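Local coordinates for EscN (Escherichia coli O127:H6, PDB 2OBL), which belongs to the ATP synthase alpha/beta family, with a P-loop nucleotide-binding domain, and probably serves a type III secretion system, at residues Arg156-Thr170 against Ala210-Leu222. The protein carries 1 engineered substitution. Sequence-based numbering, arbitrary orientation.
Sequences RDQGKNVLLMMDSVT and APKGSITAIYTVL. With IMD (imidazole), chain D.
Thr220 OG1 donates a hydrogen bond to Asp167 OD1 at 2.6 Å, on the anti lone pair of the carboxylate. The other oxygen, OD2, accepts a hydrogen bond from N3 of an imidazole, probably from the crystallisation liquor, 2.6 Å away, and forms a salt bridge with Lys84 NZ of the probable Walker A loop. With CG swung opposite the backbone N (chi1 -172°), the carboxylate reaches from the end of strand 161-167 to Thr220 on strand 214-222. A cis peptide follows, before Ser168, whose OG caps Arg171 N at the start of helix 169-182. Past it Val169 N still donates to Thr220 O, less straight at 138°, and then Leu222 N donates to Thr170 OG1 at 2.8 Å.

Upstream, strands 161-167 and 214-222 run parallel, 16° apart, joined by seven backbone bonds, from Ser214 N to Lys160 O at one end to Thr220 N to Met166 O at the other. On one face the Met166 methyl CE meets the Tyr219 ring at its edge, 3.8 Å from CE1, a Met-aromatic contact, and Leu164 CB packs on Ile215 CG2. On the other, Ile218 CD1 touches Leu163 CD1 (4.0 Å) and Met165 CE. Farther along that face Ser214 OG donates to Asn161 OD1 (2.6 Å) from above the amide plane, and a water links Ser214 OG, Val162 O and Thr216 OG1, the last also bonded to Gly71 N.

Strands 99-105 and 73-78 flank the pair, placing it centrally in the parallel core of the mixed sheet. Thr220 on OD1 and Lys84 on OD2 probably limit carboxylate rotation together, linking two neighbouring strand ends beside the probable P-loop.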
loop_
_atom_site.group_PDB
_atom_site.type_symbol
_atom_site.label_atom_id
_atom_site.label_comp_id
_atom_site.label_asym_id
_atom_site.label_seq_id
_atom_site.Cartn_x
_atom_site.Cartn_y
_atom_site.Cartn_z
ATOM N N ARG A 156 3.826 -6.979 16.113
ATOM C CA ARG A 156 2.451 -6.808 16.593
ATOM C C ARG A 156 2.312 -7.370 18.012
ATOM O O ARG A 156 1.743 -6.727 18.902
ATOM C CB ARG A 156 1.474 -7.527 15.665
ATOM C CG ARG A 156 0.005 -7.446 16.090
ATOM C CD ARG A 156 -0.773 -8.580 15.452
ATOM N NE ARG A 156 -0.198 -9.876 15.823
ATOM C CZ ARG A 156 -0.478 -11.024 15.215
ATOM N NH1 ARG A 156 -1.333 -11.054 14.200
ATOM N NH2 ARG A 156 0.094 -12.148 15.622
ATOM N N ASP A 157 2.847 -8.571 18.211
ATOM C CA ASP A 157 2.776 -9.251 19.507
ATOM C C ASP A 157 3.485 -8.504 20.641
ATOM O O ASP A 157 3.275 -8.826 21.808
ATOM C CB ASP A 157 3.327 -10.677 19.392
ATOM C CG ASP A 157 2.485 -11.571 18.486
ATOM O OD1 ASP A 157 1.307 -11.257 18.214
ATOM O OD2 ASP A 157 3.012 -12.606 18.043
ATOM N N GLN A 158 4.322 -7.525 20.301
ATOM C CA GLN A 158 4.954 -6.661 21.307
ATOM C C GLN A 158 4.081 -5.443 21.615
ATOM O O GLN A 158 4.442 -4.596 22.450
ATOM C CB GLN A 158 6.341 -6.184 20.858
ATOM C CG GLN A 158 7.248 -7.260 20.282
ATOM C CD GLN A 158 7.274 -8.497 21.132
ATOM O OE1 GLN A 158 7.607 -8.432 22.316
ATOM N NE2 GLN A 158 6.915 -9.642 20.540
ATOM N N GLY A 159 2.936 -5.367 20.944
ATOM C CA GLY A 159 1.999 -4.266 21.132
ATOM C C GLY A 159 2.203 -3.121 20.154
ATOM O O GLY A 159 1.632 -2.041 20.329
ATOM N N LYS A 160 3.019 -3.348 19.125
ATOM C CA LYS A 160 3.319 -2.309 18.145
ATOM C C LYS A 160 2.230 -2.230 17.083
ATOM O O LYS A 160 1.662 -3.243 16.690
ATOM C CB LYS A 160 4.661 -2.584 17.454
ATOM C CG LYS A 160 5.843 -2.765 18.410
ATOM C CD LYS A 160 6.135 -1.495 19.187
ATOM C CE LYS A 160 7.370 -1.662 20.067
ATOM N NZ LYS A 160 7.589 -0.450 20.909
ATOM N N ASN A 161 1.929 -1.018 16.637
ATOM C CA ASN A 161 1.106 -0.870 15.457
ATOM C C ASN A 161 2.013 -0.959 14.252
ATOM O O ASN A 161 2.815 -0.055 13.994
ATOM C CB ASN A 161 0.312 0.429 15.475
ATOM C CG ASN A 161 -0.964 0.309 16.290
ATOM O OD1 ASN A 161 -1.469 -0.799 16.530
ATOM N ND2 ASN A 161 -1.498 1.447 16.722
ATOM N N VAL A 162 1.892 -2.076 13.542
ATOM C CA VAL A 162 2.811 -2.419 12.464
ATOM C C VAL A 162 2.220 -2.083 11.090
ATOM O O VAL A 162 1.041 -2.299 10.844
ATOM C CB VAL A 162 3.157 -3.916 12.508
ATOM C CG1 VAL A 162 4.137 -4.286 11.393
ATOM C CG2 VAL A 162 3.724 -4.301 13.891
ATOM N N LEU A 163 3.045 -1.531 10.215
ATOM C CA LEU A 163 2.686 -1.417 8.798
ATOM C C LEU A 163 3.479 -2.454 8.022
ATOM O O LEU A 163 4.710 -2.404 7.985
ATOM C CB LEU A 163 2.989 -0.016 8.259
ATOM C CG LEU A 163 2.850 0.153 6.741
ATOM C CD1 LEU A 163 1.443 -0.197 6.282
ATOM C CD2 LEU A 163 3.246 1.562 6.264
ATOM N N LEU A 164 2.771 -3.410 7.427
ATOM C CA LEU A 164 3.394 -4.386 6.534
ATOM C C LEU A 164 3.217 -3.874 5.109
ATOM O O LEU A 164 2.096 -3.618 4.669
ATOM C CB LEU A 164 2.708 -5.742 6.674
ATOM C CG LEU A 164 3.112 -6.835 5.672
ATOM C CD1 LEU A 164 4.608 -7.195 5.825
ATOM C CD2 LEU A 164 2.233 -8.063 5.900
ATOM N N MET A 165 4.319 -3.708 4.389
ATOM C CA MET A 165 4.225 -3.169 3.043
ATOM C C MET A 165 4.937 -4.106 2.076
ATOM O O MET A 165 6.154 -4.290 2.157
ATOM C CB MET A 165 4.811 -1.747 2.973
ATOM C CG MET A 165 4.854 -1.184 1.551
ATOM S SD MET A 165 5.530 0.502 1.378
ATOM C CE MET A 165 4.262 1.501 2.135
ATOM N N MET A 166 4.171 -4.708 1.180
ATOM C CA MET A 166 4.704 -5.733 0.304
ATOM C C MET A 166 4.694 -5.241 -1.134
ATOM O O MET A 166 3.634 -5.057 -1.724
ATOM C CB MET A 166 3.889 -7.015 0.424
ATOM C CG MET A 166 4.411 -8.094 -0.520
ATOM S SD MET A 166 3.505 -9.641 -0.437
ATOM C CE MET A 166 3.414 -9.857 1.320
ATOM N N ASP A 167 5.884 -5.023 -1.684
ATOM C CA ASP A 167 6.039 -4.549 -3.054
ATOM C C ASP A 167 6.849 -5.637 -3.768
ATOM O O ASP A 167 8.080 -5.611 -3.707
ATOM C CB ASP A 167 6.804 -3.206 -3.039
ATOM C CG ASP A 167 6.853 -2.511 -4.406
ATOM O OD1 ASP A 167 5.930 -2.670 -5.232
ATOM O OD2 ASP A 167 7.838 -1.783 -4.665
ATOM N N SER A 168 6.191 -6.596 -4.430
ATOM C CA SER A 168 4.764 -6.572 -4.749
ATOM C C SER A 168 4.143 -7.947 -4.579
ATOM O O SER A 168 4.843 -8.960 -4.646
ATOM C CB SER A 168 4.597 -6.192 -6.225
ATOM O OG SER A 168 5.283 -7.131 -7.064
ATOM N N VAL A 169 2.826 -7.995 -4.397
ATOM C CA VAL A 169 2.163 -9.285 -4.375
ATOM C C VAL A 169 2.269 -9.916 -5.765
ATOM O O VAL A 169 2.307 -11.135 -5.893
ATOM C CB VAL A 169 0.707 -9.192 -3.842
ATOM C CG1 VAL A 169 -0.201 -8.438 -4.802
ATOM C CG2 VAL A 169 0.167 -10.599 -3.543
ATOM N N THR A 170 2.338 -9.071 -6.802
ATOM C CA THR A 170 2.494 -9.568 -8.175
ATOM C C THR A 170 3.748 -10.429 -8.344
ATOM O O THR A 170 3.693 -11.526 -8.901
ATOM C CB THR A 170 2.554 -8.389 -9.157
ATOM O OG1 THR A 170 1.320 -7.662 -9.082
ATOM C CG2 THR A 170 2.795 -8.893 -10.594
ATOM N N ALA A 210 -5.729 -6.151 16.409
ATOM C CA ALA A 210 -5.513 -7.127 17.473
ATOM C C ALA A 210 -5.693 -6.474 18.833
ATOM O O ALA A 210 -5.641 -5.251 18.941
ATOM C CB ALA A 210 -4.117 -7.739 17.351
ATOM N N PRO A 211 -5.908 -7.290 19.882
ATOM C CA PRO A 211 -6.086 -6.771 21.235
ATOM C C PRO A 211 -4.992 -5.764 21.580
ATOM O O PRO A 211 -5.284 -4.643 22.006
ATOM C CB PRO A 211 -5.957 -8.023 22.108
ATOM C CG PRO A 211 -6.425 -9.133 21.226
ATOM C CD PRO A 211 -6.004 -8.760 19.831
ATOM N N LYS A 212 -3.741 -6.177 21.401
ATOM C CA LYS A 212 -2.606 -5.275 21.521
ATOM C C LYS A 212 -1.874 -5.267 20.181
ATOM O O LYS A 212 -1.695 -6.315 19.551
ATOM C CB LYS A 212 -1.672 -5.700 22.657
ATOM C CG LYS A 212 -2.074 -5.173 24.032
ATOM C CD LYS A 212 -3.388 -5.775 24.508
ATOM C CE LYS A 212 -3.794 -5.223 25.861
ATOM N NZ LYS A 212 -5.011 -5.895 26.395
ATOM N N GLY A 213 -1.479 -4.080 19.735
ATOM C CA GLY A 213 -0.839 -3.943 18.438
ATOM C C GLY A 213 -1.795 -4.216 17.291
ATOM O O GLY A 213 -2.983 -4.487 17.492
ATOM N N SER A 214 -1.270 -4.135 16.077
ATOM C CA SER A 214 -2.050 -4.401 14.890
ATOM C C SER A 214 -1.102 -4.543 13.720
ATOM O O SER A 214 0.072 -4.163 13.812
ATOM C CB SER A 214 -2.979 -3.228 14.603
ATOM O OG SER A 214 -2.223 -2.043 14.432
ATOM N N ILE A 215 -1.623 -5.093 12.628
ATOM C CA ILE A 215 -0.920 -5.098 11.355
ATOM C C ILE A 215 -1.876 -4.533 10.324
ATOM O O ILE A 215 -2.957 -5.092 10.069
ATOM C CB ILE A 215 -0.499 -6.520 10.902
ATOM C CG1 ILE A 215 0.437 -7.176 11.926
ATOM C CG2 ILE A 215 0.138 -6.477 9.518
ATOM C CD1 ILE A 215 0.803 -8.589 11.550
ATOM N N THR A 216 -1.479 -3.406 9.760
ATOM C CA THR A 216 -2.164 -2.818 8.627
ATOM C C THR A 216 -1.249 -3.112 7.473
ATOM O O THR A 216 -0.022 -2.921 7.582
ATOM C CB THR A 216 -2.313 -1.297 8.804
ATOM O OG1 THR A 216 -2.962 -1.033 10.049
ATOM C CG2 THR A 216 -3.125 -0.692 7.658
ATOM N N ALA A 217 -1.810 -3.600 6.372
ATOM C CA ALA A 217 -0.961 -4.099 5.313
ATOM C C ALA A 217 -1.281 -3.425 3.993
ATOM O O ALA A 217 -2.444 -3.207 3.677
ATOM C CB ALA A 217 -1.095 -5.607 5.198
ATOM N N ILE A 218 -0.235 -3.091 3.248
ATOM C CA ILE A 218 -0.381 -2.549 1.907
ATOM C C ILE A 218 0.314 -3.497 0.955
ATOM O O ILE A 218 1.501 -3.785 1.127
ATOM C CB ILE A 218 0.284 -1.179 1.821
ATOM C CG1 ILE A 218 -0.514 -0.151 2.625
ATOM C CG2 ILE A 218 0.435 -0.727 0.381
ATOM C CD1 ILE A 218 0.234 1.200 2.759
ATOM N N TYR A 219 -0.430 -3.964 -0.048
ATOM C CA TYR A 219 0.080 -4.898 -1.060
ATOM C C TYR A 219 0.062 -4.222 -2.419
ATOM O O TYR A 219 -0.988 -3.720 -2.843
ATOM C CB TYR A 219 -0.811 -6.149 -1.109
ATOM C CG TYR A 219 -0.945 -6.846 0.217
ATOM C CD1 TYR A 219 -0.006 -7.797 0.617
ATOM C CD2 TYR A 219 -2.000 -6.542 1.088
ATOM C CE1 TYR A 219 -0.109 -8.438 1.840
ATOM C CE2 TYR A 219 -2.113 -7.172 2.326
ATOM C CZ TYR A 219 -1.167 -8.124 2.689
ATOM O OH TYR A 219 -1.276 -8.741 3.897
ATOM N N THR A 220 1.188 -4.194 -3.115
ATOM C CA THR A 220 1.150 -3.598 -4.468
ATOM C C THR A 220 0.894 -4.644 -5.539
ATOM O O THR A 220 1.332 -5.791 -5.441
ATOM C CB THR A 220 2.401 -2.796 -4.829
ATOM O OG1 THR A 220 3.511 -3.680 -4.983
ATOM C CG2 THR A 220 2.708 -1.751 -3.746
ATOM N N VAL A 221 0.176 -4.213 -6.568
ATOM C CA VAL A 221 -0.152 -5.010 -7.728
ATOM C C VAL A 221 0.402 -4.245 -8.936
ATOM O O VAL A 221 0.068 -3.071 -9.159
ATOM C CB VAL A 221 -1.672 -5.192 -7.874
ATOM C CG1 VAL A 221 -1.996 -5.947 -9.191
ATOM C CG2 VAL A 221 -2.250 -5.923 -6.638
ATOM N N LEU A 222 1.260 -4.906 -9.695
ATOM C CA LEU A 222 2.008 -4.237 -10.757
ATOM C C LEU A 222 1.260 -4.493 -12.033
ATOM O O LEU A 222 1.008 -5.654 -12.391
ATOM C CB LEU A 222 3.418 -4.804 -10.864
ATOM C CG LEU A 222 4.243 -4.718 -9.578
ATOM C CD1 LEU A 222 5.716 -5.008 -9.893
ATOM C CD2 LEU A 222 4.070 -3.360 -8.866
HETATM N N1 IMD D . 11.979 -4.120 -4.956
HETATM C C2 IMD D . 10.648 -4.102 -4.726
HETATM N N3 IMD D . 10.243 -2.806 -4.735
HETATM C C4 IMD D . 11.318 -2.010 -4.969
HETATM C C5 IMD D . 12.419 -2.843 -5.103
HETATM O O HOH W 1 -1.147 -0.906 12.043
#